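PDB 6TTB: formate dehydrogenase from Staphylococcus aureus, which probably catalyses the NAD-dependent oxidation of formate to carbon dioxide, with nicotinamide-adenine-dinucleotide bound as its cofactor. Local coordinates for residues K60-E65 against D342-F347. Residues are numbered along the deposited sequence; the frame is centred on the assembly and turned at random.
Sequences KTFLEE and DILERF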
loop_
_atom_site.group_PDB
_atom_site.type_symbol
_atom_site.label_atom_id
_atom_site.label_comp_id
_atom_site.label_asym_id
_atom_site.label_seq_id
_atom_site.Cartn_x
_atom_site.Cartn_y
_atom_site.Cartn_z
ATOM N N LYS A 60 9.154 -11.371 -32.915
ATOM C CA LYS A 60 9.169 -11.086 -34.342
ATOM C C LYS A 60 10.388 -11.700 -34.958
ATOM O O LYS A 60 10.259 -12.512 -35.842
ATOM C CB LYS A 60 9.313 -9.591 -34.565
ATOM C CG LYS A 60 9.090 -9.050 -35.979
ATOM C CD LYS A 60 8.719 -7.601 -35.697
ATOM C CE LYS A 60 8.399 -7.422 -34.183
ATOM N NZ LYS A 60 7.588 -6.208 -33.877
ATOM N N THR A 61 11.572 -11.249 -34.523
ATOM C CA THR A 61 12.843 -11.837 -34.896
ATOM C C THR A 61 12.925 -13.289 -34.443
ATOM O O THR A 61 13.228 -14.161 -35.243
ATOM C CB THR A 61 14.027 -11.015 -34.368
ATOM O OG1 THR A 61 13.476 -9.846 -33.783
ATOM C CG2 THR A 61 14.992 -10.556 -35.453
ATOM N N PHE A 62 12.601 -13.572 -33.181
ATOM C CA PHE A 62 12.732 -14.932 -32.683
ATOM C C PHE A 62 11.974 -15.887 -33.582
ATOM O O PHE A 62 12.436 -16.984 -33.836
ATOM C CB PHE A 62 12.175 -15.059 -31.279
ATOM C CG PHE A 62 12.154 -16.479 -30.784
ATOM C CD1 PHE A 62 11.111 -17.325 -31.102
ATOM C CD2 PHE A 62 13.188 -16.975 -30.023
ATOM C CE1 PHE A 62 11.102 -18.649 -30.677
ATOM C CE2 PHE A 62 13.163 -18.278 -29.576
ATOM C CZ PHE A 62 12.128 -19.124 -29.924
ATOM N N LEU A 63 10.782 -15.476 -34.024
ATOM C CA LEU A 63 9.938 -16.322 -34.870
ATOM C C LEU A 63 10.370 -16.231 -36.327
ATOM O O LEU A 63 10.579 -17.241 -36.963
ATOM C CB LEU A 63 8.469 -15.908 -34.720
ATOM C CG LEU A 63 7.793 -16.412 -33.447
ATOM C CD1 LEU A 63 6.339 -15.996 -33.390
ATOM C CD2 LEU A 63 7.936 -17.906 -33.333
ATOM N N GLU A 64 10.421 -15.013 -36.865
ATOM C CA GLU A 64 10.779 -14.794 -38.260
ATOM C C GLU A 64 12.230 -15.224 -38.519
ATOM O O GLU A 64 12.716 -15.117 -39.621
ATOM C CB GLU A 64 10.541 -13.325 -38.661
ATOM C CG GLU A 64 9.056 -12.949 -38.842
ATOM C CD GLU A 64 8.737 -11.449 -39.005
ATOM O OE1 GLU A 64 9.258 -10.804 -39.974
ATOM O OE2 GLU A 64 7.973 -10.919 -38.173
ATOM N N GLU A 65 12.899 -15.740 -37.506
ATOM C CA GLU A 65 14.268 -16.189 -37.652
ATOM C C GLU A 65 14.285 -17.686 -37.808
ATOM O O GLU A 65 15.342 -18.266 -37.933
ATOM C CB GLU A 65 15.025 -15.983 -36.350
ATOM C CG GLU A 65 16.505 -15.746 -36.538
ATOM C CD GLU A 65 17.014 -14.645 -35.609
ATOM O OE1 GLU A 65 17.523 -14.982 -34.519
ATOM O OE2 GLU A 65 16.802 -13.441 -35.934
ATOM N N ASP A 342 10.820 -20.153 -24.517
ATOM C CA ASP A 342 11.190 -21.542 -24.240
ATOM C C ASP A 342 10.091 -22.510 -24.714
ATOM O O ASP A 342 10.361 -23.558 -25.346
ATOM C CB ASP A 342 11.576 -21.772 -22.781
ATOM C CG ASP A 342 12.157 -23.156 -22.575
ATOM O OD1 ASP A 342 13.399 -23.361 -22.914
ATOM O OD2 ASP A 342 11.380 -24.060 -22.101
ATOM N N ILE A 343 8.845 -22.164 -24.410
ATOM C CA ILE A 343 7.714 -22.988 -24.809
ATOM C C ILE A 343 7.772 -23.231 -26.313
ATOM O O ILE A 343 7.801 -24.382 -26.746
ATOM C CB ILE A 343 6.406 -22.303 -24.383
ATOM C CG1 ILE A 343 6.006 -22.702 -22.958
ATOM C CG2 ILE A 343 5.296 -22.535 -25.388
ATOM C CD1 ILE A 343 5.358 -21.571 -22.168
ATOM N N LEU A 344 7.732 -22.129 -27.093
ATOM C CA LEU A 344 7.727 -22.189 -28.552
ATOM C C LEU A 344 8.891 -23.052 -29.064
ATOM O O LEU A 344 8.761 -23.732 -30.073
ATOM C CB LEU A 344 7.838 -20.784 -29.104
ATOM C CG LEU A 344 6.693 -19.842 -28.768
ATOM C CD1 LEU A 344 6.946 -18.473 -29.380
ATOM C CD2 LEU A 344 5.380 -20.374 -29.267
ATOM N N GLU A 345 10.037 -22.999 -28.377
ATOM C CA GLU A 345 11.194 -23.797 -28.748
ATOM C C GLU A 345 10.835 -25.297 -28.595
ATOM O O GLU A 345 10.744 -26.040 -29.589
ATOM C CB GLU A 345 12.407 -23.304 -27.948
ATOM C CG GLU A 345 13.730 -23.581 -28.609
ATOM C CD GLU A 345 13.877 -22.970 -29.985
ATOM O OE1 GLU A 345 14.311 -21.827 -30.048
ATOM O OE2 GLU A 345 13.528 -23.642 -30.995
ATOM N N ARG A 346 10.496 -25.707 -27.364
ATOM C CA ARG A 346 10.059 -27.077 -27.138
ATOM C C ARG A 346 8.934 -27.471 -28.119
ATOM O O ARG A 346 8.997 -28.504 -28.771
ATOM C CB ARG A 346 9.593 -27.247 -25.697
ATOM C CG ARG A 346 10.615 -26.804 -24.676
ATOM C CD ARG A 346 10.269 -27.398 -23.328
ATOM N NE ARG A 346 11.100 -26.792 -22.280
ATOM C CZ ARG A 346 11.472 -27.424 -21.176
ATOM N NH1 ARG A 346 11.020 -28.647 -20.918
ATOM N NH2 ARG A 346 12.217 -26.808 -20.292
ATOM N N PHE A 347 7.896 -26.644 -28.220
ATOM C CA PHE A 347 6.822 -26.933 -29.150
ATOM C C PHE A 347 7.388 -27.326 -30.508
ATOM O O PHE A 347 7.015 -28.357 -31.040
ATOM C CB PHE A 347 5.884 -25.735 -29.282
ATOM C CG PHE A 347 4.696 -25.986 -30.170
ATOM C CD1 PHE A 347 3.843 -27.030 -29.913
ATOM C CD2 PHE A 347 4.516 -25.263 -31.331
ATOM C CE1 PHE A 347 2.797 -27.314 -30.756
ATOM C CE2 PHE A 347 3.505 -25.583 -32.217
ATOM C CZ PHE A 347 2.653 -26.609 -31.920
#
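Phe62 reaches across from its helix and sets the far end of its ring against Leu344 and Glu345. CE1 of Phe62 lies 4.2 Å from CB of Leu344, while CZ of Phe62 comes 3.5 Å from OE1 of Glu345; both partners approach the ring obliquely, and the carboxylate is turned 52° from the ring plane. Beside this, Leu63 and Leu344 meet crosswise, with CD2 of Leu63 4.1 Å from CD1 of Leu344. What carries Phe62 over is its first torsion: CG stands anti to the backbone N (chi1 174°), which extends the ring from its helix. Glu345 starts out likewise, then bends at its second torsion, which puts OE1 by the ring. OE1 also makes a salt bridge to Arg66, which forms a cation-pi contact with Phe62, so one arginine ties both side chains together. Segments 60-64 and 342-347 run nearly parallel, 5° apart in direction and 11.8 Å between axes at closest approach, a spacing bridged by side chains. Helix 330-348 returns from the NAD-binding domain to pack beside helix 59-64 on the five-stranded parallel sheet of the flavodoxin-like substrate-binding domain of D-2-hydroxyacid dehydrogenases: Leu63 rests on Phe70 of outer strand 69-73, Leu344 on Ile115 of strand 113-116.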